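Local atomic coordinates of syndapin (Drosophila melanogaster, PDB entry 3I2W), a protein that probably binds phospholipid membranes through its dimeric F-BAR domain and takes part in endocytosis, regulating internalization of plasma membrane proteins. Residues Gln97-Tyr106 with Phe221-Ile232. Numbering follows the deposited sequence.
Sequences QIKTWQKENY and FEKTRLQFFKEI
Gln97 lays its side-chain amide alongside the end of Ile232, NE2 lying 3.6 Å from Ile232 CD1, while that same nitrogen is hydrogen-bonded to Asn235 and to the backbone of Asp93. One residue on, Ile98 reaches over with CD1 to touch Ile232 CG2 at 3.5 Å, and its CA borders the edge of the Phe228 ring. Trp101 then shows how two antiparallel helical segments, whose axes come within 11.7 Å, can be bridged by flat groups. With CG anti to the backbone N (chi1 -165°), its indole extends toward the opposite helix and its five-membered ring stacks face to face on Phe228, centroids 3.6 Å apart and planes 10° from parallel. The far rim, at CH2, abuts Arg225 CG at 3.7 Å, and Thr224 CG2 meets the indole edge. Over the other indole face lies Asn105 ND2, held by a hydrogen bond to Trp101 O (2.6 Å). Replacing Trp101 with an alanine would probably leave a gap between the helices and strip Phe228 of its stacking partner. Phe221 turns its edge toward the Tyr106 ring in an offset edge-to-face pair, planes at 81°, with Tyr106 OH 3.5 Å from Phe221 CE2. The contact thus joins helix 63-105, near its end, to helix 169-240 within the elongated F-BAR helical bundle; helix 11-58 packs against Ile98 through Leu27, and Arg225, already salt-bridged to Glu222, also pairs with Glu61 of the second subunit.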
loop_
_atom_site.group_PDB
_atom_site.type_symbol
_atom_site.label_atom_id
_atom_site.label_comp_id
_atom_site.label_asym_id
_atom_site.label_seq_id
_atom_site.Cartn_x
_atom_site.Cartn_y
_atom_site.Cartn_z
ATOM N N GLN B 97 -21.620 -0.034 4.013
ATOM C CA GLN B 97 -22.703 -0.481 3.183
ATOM C C GLN B 97 -22.826 -1.976 3.333
ATOM O O GLN B 97 -23.879 -2.466 3.555
ATOM C CB GLN B 97 -22.400 -0.195 1.753
ATOM C CG GLN B 97 -22.910 1.079 1.234
ATOM C CD GLN B 97 -22.724 1.125 -0.279
ATOM O OE1 GLN B 97 -23.678 0.876 -1.004
ATOM N NE2 GLN B 97 -21.498 1.366 -0.759
ATOM N N ILE B 98 -21.734 -2.693 3.176
ATOM C CA ILE B 98 -21.712 -4.110 3.325
ATOM C C ILE B 98 -22.105 -4.492 4.710
ATOM O O ILE B 98 -22.927 -5.376 4.904
ATOM C CB ILE B 98 -20.344 -4.689 2.999
ATOM C CG1 ILE B 98 -19.985 -4.286 1.574
ATOM C CG2 ILE B 98 -20.386 -6.237 3.093
ATOM C CD1 ILE B 98 -18.562 -4.657 1.188
ATOM N N LYS B 99 -21.542 -3.841 5.701
ATOM C CA LYS B 99 -21.930 -4.139 7.047
ATOM C C LYS B 99 -23.500 -4.131 7.199
ATOM O O LYS B 99 -24.088 -4.935 7.922
ATOM C CB LYS B 99 -21.219 -3.194 8.006
ATOM C CG LYS B 99 -21.716 -3.406 9.430
ATOM C CD LYS B 99 -20.691 -3.243 10.457
ATOM C CE LYS B 99 -21.255 -2.400 11.585
ATOM N NZ LYS B 99 -20.395 -2.444 12.853
ATOM N N THR B 100 -24.138 -3.217 6.463
ATOM C CA THR B 100 -25.541 -2.947 6.578
ATOM C C THR B 100 -26.339 -4.029 5.909
ATOM O O THR B 100 -27.297 -4.579 6.518
ATOM C CB THR B 100 -25.916 -1.557 6.033
ATOM O OG1 THR B 100 -25.927 -0.610 7.109
ATOM C CG2 THR B 100 -27.318 -1.555 5.486
ATOM N N TRP B 101 -25.998 -4.327 4.672
ATOM C CA TRP B 101 -26.695 -5.325 3.921
ATOM C C TRP B 101 -26.644 -6.649 4.668
ATOM O O TRP B 101 -27.638 -7.345 4.799
ATOM C CB TRP B 101 -25.976 -5.419 2.611
ATOM C CG TRP B 101 -26.664 -6.111 1.541
ATOM C CD1 TRP B 101 -27.379 -5.536 0.542
ATOM C CD2 TRP B 101 -26.595 -7.504 1.233
ATOM N NE1 TRP B 101 -27.809 -6.484 -0.355
ATOM C CE2 TRP B 101 -27.346 -7.706 0.042
ATOM C CE3 TRP B 101 -25.983 -8.609 1.844
ATOM C CZ2 TRP B 101 -27.538 -8.968 -0.528
ATOM C CZ3 TRP B 101 -26.161 -9.885 1.254
ATOM C CH2 TRP B 101 -26.949 -10.043 0.089
ATOM N N GLN B 102 -25.472 -6.976 5.189
ATOM C CA GLN B 102 -25.275 -8.221 5.860
ATOM C C GLN B 102 -26.157 -8.308 7.118
ATOM O O GLN B 102 -26.674 -9.349 7.401
ATOM C CB GLN B 102 -23.780 -8.398 6.191
ATOM C CG GLN B 102 -23.463 -9.611 7.089
ATOM C CD GLN B 102 -22.010 -9.712 7.497
ATOM O OE1 GLN B 102 -21.459 -8.792 8.058
ATOM N NE2 GLN B 102 -21.389 -10.845 7.222
ATOM N N LYS B 103 -26.274 -7.234 7.887
ATOM C CA LYS B 103 -27.175 -7.166 8.991
ATOM C C LYS B 103 -28.607 -7.395 8.518
ATOM O O LYS B 103 -29.384 -8.013 9.208
ATOM C CB LYS B 103 -27.092 -5.775 9.589
ATOM C CG LYS B 103 -28.012 -5.536 10.796
ATOM C CD LYS B 103 -28.078 -4.040 11.278
ATOM C CE LYS B 103 -29.191 -3.879 12.408
ATOM N NZ LYS B 103 -28.880 -2.801 13.477
ATOM N N GLU B 104 -28.950 -6.915 7.326
ATOM C CA GLU B 104 -30.349 -6.856 6.936
ATOM C C GLU B 104 -30.848 -8.124 6.353
ATOM O O GLU B 104 -32.039 -8.374 6.399
ATOM C CB GLU B 104 -30.651 -5.704 5.992
ATOM C CG GLU B 104 -31.110 -4.512 6.816
ATOM C CD GLU B 104 -30.982 -3.171 6.096
ATOM O OE1 GLU B 104 -30.800 -3.099 4.841
ATOM O OE2 GLU B 104 -31.077 -2.160 6.825
ATOM N N ASN B 105 -29.942 -8.947 5.855
ATOM C CA ASN B 105 -30.338 -10.131 5.144
ATOM C C ASN B 105 -30.015 -11.417 5.811
ATOM O O ASN B 105 -30.311 -12.455 5.231
ATOM C CB ASN B 105 -29.661 -10.156 3.805
ATOM C CG ASN B 105 -30.087 -9.038 2.958
ATOM O OD1 ASN B 105 -31.148 -9.078 2.373
ATOM N ND2 ASN B 105 -29.255 -8.018 2.867
ATOM N N TYR B 106 -29.378 -11.371 6.973
ATOM C CA TYR B 106 -29.029 -12.582 7.692
ATOM C C TYR B 106 -29.359 -12.337 9.145
ATOM O O TYR B 106 -28.984 -11.331 9.701
ATOM C CB TYR B 106 -27.549 -12.949 7.489
ATOM C CG TYR B 106 -27.125 -13.145 6.021
ATOM C CD1 TYR B 106 -27.442 -14.298 5.329
ATOM C CD2 TYR B 106 -26.454 -12.153 5.323
ATOM C CE1 TYR B 106 -27.075 -14.478 3.966
ATOM C CE2 TYR B 106 -26.070 -12.326 3.972
ATOM C CZ TYR B 106 -26.382 -13.486 3.331
ATOM O OH TYR B 106 -26.037 -13.649 2.046
ATOM N N PHE B 221 -32.581 -15.005 -4.099
ATOM C CA PHE B 221 -31.745 -14.380 -3.109
ATOM C C PHE B 221 -30.333 -14.304 -3.569
ATOM O O PHE B 221 -29.729 -13.268 -3.470
ATOM C CB PHE B 221 -31.746 -15.134 -1.835
ATOM C CG PHE B 221 -31.022 -14.431 -0.762
ATOM C CD1 PHE B 221 -31.450 -13.186 -0.346
ATOM C CD2 PHE B 221 -29.930 -14.999 -0.159
ATOM C CE1 PHE B 221 -30.791 -12.516 0.658
ATOM C CE2 PHE B 221 -29.275 -14.363 0.828
ATOM C CZ PHE B 221 -29.693 -13.113 1.243
ATOM N N GLU B 222 -29.799 -15.386 -4.097
ATOM C CA GLU B 222 -28.472 -15.341 -4.561
ATOM C C GLU B 222 -28.345 -14.265 -5.616
ATOM O O GLU B 222 -27.403 -13.530 -5.554
ATOM C CB GLU B 222 -28.036 -16.695 -5.068
ATOM C CG GLU B 222 -26.568 -16.817 -5.363
ATOM C CD GLU B 222 -25.703 -16.637 -4.148
ATOM O OE1 GLU B 222 -24.474 -16.653 -4.303
ATOM O OE2 GLU B 222 -26.208 -16.443 -3.013
ATOM N N LYS B 223 -29.266 -14.138 -6.565
ATOM C CA LYS B 223 -29.113 -13.178 -7.686
ATOM C C LYS B 223 -28.792 -11.816 -7.117
ATOM O O LYS B 223 -27.859 -11.169 -7.507
ATOM C CB LYS B 223 -30.412 -13.078 -8.493
ATOM C CG LYS B 223 -30.335 -12.246 -9.765
ATOM C CD LYS B 223 -31.729 -11.819 -10.217
ATOM C CE LYS B 223 -31.849 -11.677 -11.768
ATOM N NZ LYS B 223 -33.063 -10.790 -12.115
ATOM N N THR B 224 -29.590 -11.434 -6.147
ATOM C CA THR B 224 -29.462 -10.261 -5.408
ATOM C C THR B 224 -28.102 -10.044 -4.755
ATOM O O THR B 224 -27.565 -8.935 -4.771
ATOM C CB THR B 224 -30.531 -10.370 -4.375
ATOM O OG1 THR B 224 -31.670 -9.690 -4.876
ATOM C CG2 THR B 224 -30.160 -9.752 -3.004
ATOM N N ARG B 225 -27.557 -11.079 -4.124
ATOM C CA ARG B 225 -26.260 -10.939 -3.489
ATOM C C ARG B 225 -25.265 -10.657 -4.576
ATOM O O ARG B 225 -24.424 -9.763 -4.440
ATOM C CB ARG B 225 -25.842 -12.192 -2.714
ATOM C CG ARG B 225 -24.538 -11.933 -1.898
ATOM C CD ARG B 225 -23.923 -13.149 -1.342
ATOM N NE ARG B 225 -23.519 -14.090 -2.395
ATOM C CZ ARG B 225 -22.381 -14.024 -3.094
ATOM N NH1 ARG B 225 -21.528 -13.039 -2.889
ATOM N NH2 ARG B 225 -22.105 -14.931 -4.024
ATOM N N LEU B 226 -25.351 -11.411 -5.661
ATOM C CA LEU B 226 -24.341 -11.246 -6.687
ATOM C C LEU B 226 -24.435 -9.847 -7.304
ATOM O O LEU B 226 -23.455 -9.324 -7.782
ATOM C CB LEU B 226 -24.427 -12.308 -7.765
ATOM C CG LEU B 226 -24.229 -13.744 -7.338
ATOM C CD1 LEU B 226 -24.535 -14.529 -8.526
ATOM C CD2 LEU B 226 -22.825 -14.082 -6.993
ATOM N N GLN B 227 -25.616 -9.255 -7.310
ATOM C CA GLN B 227 -25.757 -7.975 -7.913
ATOM C C GLN B 227 -25.112 -6.965 -6.970
ATOM O O GLN B 227 -24.253 -6.169 -7.356
ATOM C CB GLN B 227 -27.235 -7.673 -8.219
ATOM C CG GLN B 227 -27.788 -8.583 -9.299
ATOM C CD GLN B 227 -29.220 -8.263 -9.829
ATOM O OE1 GLN B 227 -29.455 -8.439 -11.032
ATOM N NE2 GLN B 227 -30.172 -7.853 -8.947
ATOM N N PHE B 228 -25.491 -7.028 -5.715
ATOM C CA PHE B 228 -24.912 -6.200 -4.708
ATOM C C PHE B 228 -23.397 -6.261 -4.760
ATOM O O PHE B 228 -22.757 -5.220 -4.839
ATOM C CB PHE B 228 -25.411 -6.684 -3.381
ATOM C CG PHE B 228 -24.899 -5.925 -2.247
ATOM C CD1 PHE B 228 -25.274 -4.629 -2.053
ATOM C CD2 PHE B 228 -24.038 -6.506 -1.349
ATOM C CE1 PHE B 228 -24.794 -3.924 -0.969
ATOM C CE2 PHE B 228 -23.566 -5.822 -0.277
ATOM C CZ PHE B 228 -23.936 -4.529 -0.090
ATOM N N PHE B 229 -22.822 -7.458 -4.741
ATOM C CA PHE B 229 -21.369 -7.541 -4.743
ATOM C C PHE B 229 -20.772 -6.872 -5.962
ATOM O O PHE B 229 -19.727 -6.248 -5.864
ATOM C CB PHE B 229 -20.867 -8.989 -4.607
ATOM C CG PHE B 229 -20.785 -9.484 -3.174
ATOM C CD1 PHE B 229 -19.681 -10.156 -2.741
ATOM C CD2 PHE B 229 -21.826 -9.286 -2.274
ATOM C CE1 PHE B 229 -19.614 -10.606 -1.432
ATOM C CE2 PHE B 229 -21.769 -9.737 -0.980
ATOM C CZ PHE B 229 -20.701 -10.408 -0.561
ATOM N N LYS B 230 -21.441 -6.966 -7.106
ATOM C CA LYS B 230 -20.951 -6.299 -8.295
ATOM C C LYS B 230 -20.870 -4.759 -8.084
ATOM O O LYS B 230 -19.916 -4.096 -8.530
ATOM C CB LYS B 230 -21.807 -6.658 -9.489
ATOM C CG LYS B 230 -21.069 -6.432 -10.761
ATOM C CD LYS B 230 -22.025 -6.111 -11.894
ATOM C CE LYS B 230 -21.250 -5.892 -13.190
ATOM N NZ LYS B 230 -21.533 -6.883 -14.227
ATOM N N GLU B 231 -21.840 -4.209 -7.354
ATOM C CA GLU B 231 -21.917 -2.806 -7.202
ATOM C C GLU B 231 -20.845 -2.282 -6.308
ATOM O O GLU B 231 -20.287 -1.227 -6.567
ATOM C CB GLU B 231 -23.262 -2.418 -6.571
ATOM C CG GLU B 231 -24.508 -2.589 -7.556
ATOM C CD GLU B 231 -24.094 -2.270 -9.089
ATOM O OE1 GLU B 231 -23.648 -1.041 -9.303
ATOM O OE2 GLU B 231 -24.202 -3.247 -10.018
ATOM N N ILE B 232 -20.642 -2.973 -5.197
ATOM C CA ILE B 232 -19.669 -2.626 -4.184
ATOM C C ILE B 232 -18.294 -2.704 -4.842
ATOM O O ILE B 232 -17.516 -1.777 -4.758
ATOM C CB ILE B 232 -19.760 -3.633 -3.049
ATOM C CG1 ILE B 232 -20.999 -3.409 -2.211
ATOM C CG2 ILE B 232 -18.538 -3.651 -2.209
ATOM C CD1 ILE B 232 -21.045 -2.115 -1.556
#